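Local structure of putative membrane transport protein (Vibrio parahaemolyticus RIMD 2210633, 3CK6) at residues Gly5-His10 and Tyr34-Leu39. The protein is the cytoplasmic domain of a pentameric CorA-family transporter that probably takes up zinc ions together with protons. The protein carries 1 engineered substitution. Numbering follows the deposited sequence.
Sequences GFMIEH and YHCERL
The rings of His10 and Tyr34 form an offset stack between two antiparallel strands, their planes 24° apart and Tyr34 CE1 lying over one face of the imidazole, 3.4 Å from His10 NE2. Both side chains run the same way from a non-hydrogen-bonded pair, and outside bonds hold their polar ends, His10 ND1 to Thr22 O and Tyr34 OH to Gln29 N. The selenium of selenomethionine Met7 lies in the plane of the phenol at its edge, SE to Tyr34 CD1 3.8 Å, a Met-aromatic contact. A turn at the end of the Met7 chain (chi3 -67°) also brings CE beside Tyr34 CD1. Further along this face, Cys36 SG sits at the edge of the Phe6 ring, 4.0 Å from CE2.

A classic beta bulge sets Ile8 and Glu9 together opposite the single residue His35, whose O accepts two bonds, a short but bent one from Ile8 N (2.8 Å) and a longer, straighter one from Glu9 N (3.3 Å). The pairing continues with His35 N to Glu9 O and a nearly straight bond from Glu37 N to Phe6 O (2.8 Å). The bulge turns Ile8 toward the partner strand; with CG1 beside the backbone N (chi1 -52°), its CD1 reaches His35 CD2 at 3.6 Å, while CG1 packs against Glu37 CG.

Strand 32-37 lies between strand 7-12, antiparallel to it, and strand 106-111, parallel to it, where Ser109 OG is hydrogen-bonded to His35 ND1 and Arg111 forms a salt bridge with Glu37. Trp46 and Ile43 of helix 43-49 pack on the Phe6, Met7 and Cys36 side, and helix 116-126 meets Ile8 and His35 on the other.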
loop_
_atom_site.group_PDB
_atom_site.type_symbol
_atom_site.label_atom_id
_atom_site.label_comp_id
_atom_site.label_asym_id
_atom_site.label_seq_id
_atom_site.Cartn_x
_atom_site.Cartn_y
_atom_site.Cartn_z
ATOM N N GLY E 5 17.194 -35.068 -28.138
ATOM C CA GLY E 5 16.046 -35.400 -27.288
ATOM C C GLY E 5 15.577 -34.284 -26.370
ATOM O O GLY E 5 16.282 -33.292 -26.183
ATOM N N PHE E 6 14.384 -34.440 -25.796
ATOM C CA PHE E 6 13.870 -33.431 -24.852
ATOM C C PHE E 6 14.591 -33.444 -23.501
ATOM O O PHE E 6 14.715 -32.408 -22.854
ATOM C CB PHE E 6 12.340 -33.512 -24.660
ATOM C CG PHE E 6 11.888 -34.638 -23.765
ATOM C CD1 PHE E 6 11.528 -35.871 -24.304
ATOM C CD2 PHE E 6 11.811 -34.454 -22.382
ATOM C CE1 PHE E 6 11.112 -36.925 -23.481
ATOM C CE2 PHE E 6 11.405 -35.493 -21.546
ATOM C CZ PHE E 6 11.052 -36.738 -22.104
HETATM N N MSE E 7 15.063 -34.610 -23.076
HETATM C CA MSE E 7 15.648 -34.710 -21.735
HETATM C C MSE E 7 17.130 -34.395 -21.768
HETATM O O MSE E 7 17.911 -35.098 -22.408
HETATM C CB MSE E 7 15.373 -36.063 -21.064
HETATM C CG MSE E 7 15.399 -35.948 -19.501
HETATM SE SE MSE E 7 15.197 -37.628 -18.679
HETATM C CE MSE E 7 13.364 -38.027 -19.203
ATOM N N ILE E 8 17.505 -33.322 -21.080
ATOM C CA ILE E 8 18.902 -32.882 -21.004
ATOM C C ILE E 8 19.710 -33.765 -20.041
ATOM O O ILE E 8 20.765 -34.303 -20.401
ATOM C CB ILE E 8 18.986 -31.403 -20.551
ATOM C CG1 ILE E 8 18.080 -30.539 -21.442
ATOM C CG2 ILE E 8 20.428 -30.911 -20.539
ATOM C CD1 ILE E 8 17.798 -29.161 -20.894
ATOM N N GLU E 9 19.219 -33.888 -18.820
ATOM C CA GLU E 9 19.904 -34.675 -17.804
ATOM C C GLU E 9 18.916 -35.297 -16.841
ATOM O O GLU E 9 17.798 -34.782 -16.644
ATOM C CB GLU E 9 20.906 -33.799 -17.050
ATOM C CG GLU E 9 22.201 -34.494 -16.749
ATOM C CD GLU E 9 23.368 -33.539 -16.658
ATOM O OE1 GLU E 9 23.693 -33.096 -15.542
ATOM O OE2 GLU E 9 23.961 -33.226 -17.704
ATOM N N HIS E 10 19.344 -36.398 -16.222
ATOM C CA HIS E 10 18.533 -37.132 -15.273
ATOM C C HIS E 10 19.454 -37.583 -14.146
ATOM O O HIS E 10 20.478 -38.229 -14.394
ATOM C CB HIS E 10 17.856 -38.305 -16.000
ATOM C CG HIS E 10 17.115 -39.275 -15.117
ATOM N ND1 HIS E 10 16.775 -40.537 -15.556
ATOM C CD2 HIS E 10 16.656 -39.185 -13.843
ATOM C CE1 HIS E 10 16.120 -41.177 -14.599
ATOM N NE2 HIS E 10 16.042 -40.382 -13.546
ATOM N N TYR E 34 14.721 -34.453 -13.330
ATOM C CA TYR E 34 14.679 -34.492 -14.781
ATOM C C TYR E 34 14.803 -33.045 -15.264
ATOM O O TYR E 34 13.938 -32.215 -14.980
ATOM C CB TYR E 34 13.356 -35.096 -15.260
ATOM C CG TYR E 34 13.070 -36.457 -14.652
ATOM C CD1 TYR E 34 13.471 -37.631 -15.305
ATOM C CD2 TYR E 34 12.450 -36.574 -13.407
ATOM C CE1 TYR E 34 13.248 -38.889 -14.740
ATOM C CE2 TYR E 34 12.233 -37.829 -12.835
ATOM C CZ TYR E 34 12.620 -38.978 -13.517
ATOM O OH TYR E 34 12.412 -40.219 -12.929
ATOM N N HIS E 35 15.883 -32.733 -15.973
ATOM C CA HIS E 35 16.052 -31.403 -16.547
ATOM C C HIS E 35 15.749 -31.510 -18.040
ATOM O O HIS E 35 16.353 -32.350 -18.721
ATOM C CB HIS E 35 17.489 -30.922 -16.334
ATOM C CG HIS E 35 17.696 -29.483 -16.664
ATOM N ND1 HIS E 35 16.909 -28.484 -16.140
ATOM C CD2 HIS E 35 18.627 -28.871 -17.436
ATOM C CE1 HIS E 35 17.330 -27.316 -16.596
ATOM N NE2 HIS E 35 18.372 -27.523 -17.381
ATOM N N CYS E 36 14.811 -30.696 -18.533
ATOM C CA CYS E 36 14.241 -30.871 -19.887
ATOM C C CYS E 36 14.193 -29.605 -20.754
ATOM O O CYS E 36 14.159 -28.490 -20.236
ATOM C CB CYS E 36 12.820 -31.425 -19.815
ATOM S SG CYS E 36 12.668 -32.876 -18.747
ATOM N N GLU E 37 14.178 -29.823 -22.072
ATOM C CA GLU E 37 13.941 -28.776 -23.065
ATOM C C GLU E 37 12.437 -28.496 -23.173
ATOM O O GLU E 37 11.665 -29.351 -23.585
ATOM C CB GLU E 37 14.509 -29.180 -24.433
ATOM C CG GLU E 37 16.031 -29.419 -24.465
ATOM C CD GLU E 37 16.865 -28.140 -24.551
ATOM O OE1 GLU E 37 16.363 -27.062 -24.155
ATOM O OE2 GLU E 37 18.030 -28.218 -25.016
ATOM N N ARG E 38 12.031 -27.297 -22.782
ATOM C CA ARG E 38 10.621 -26.941 -22.772
ATOM C C ARG E 38 9.999 -26.903 -24.178
ATOM O O ARG E 38 8.808 -27.194 -24.330
ATOM C CB ARG E 38 10.422 -25.606 -22.050
ATOM C CG ARG E 38 8.984 -25.118 -21.968
ATOM C CD ARG E 38 8.795 -24.126 -20.824
ATOM N NE ARG E 38 9.437 -22.841 -21.118
ATOM C CZ ARG E 38 10.484 -22.355 -20.454
ATOM N NH1 ARG E 38 10.980 -21.178 -20.816
ATOM N NH2 ARG E 38 11.038 -23.042 -19.440
ATOM N N LEU E 39 10.798 -26.574 -25.193
ATOM C CA LEU E 39 10.286 -26.406 -26.562
ATOM C C LEU E 39 10.349 -27.642 -27.446
ATOM O O LEU E 39 9.964 -27.601 -28.605
ATOM C CB LEU E 39 10.974 -25.221 -27.268
ATOM C CG LEU E 39 10.725 -23.843 -26.647
ATOM C CD1 LEU E 39 11.437 -22.750 -27.442
ATOM C CD2 LEU E 39 9.230 -23.532 -26.523
#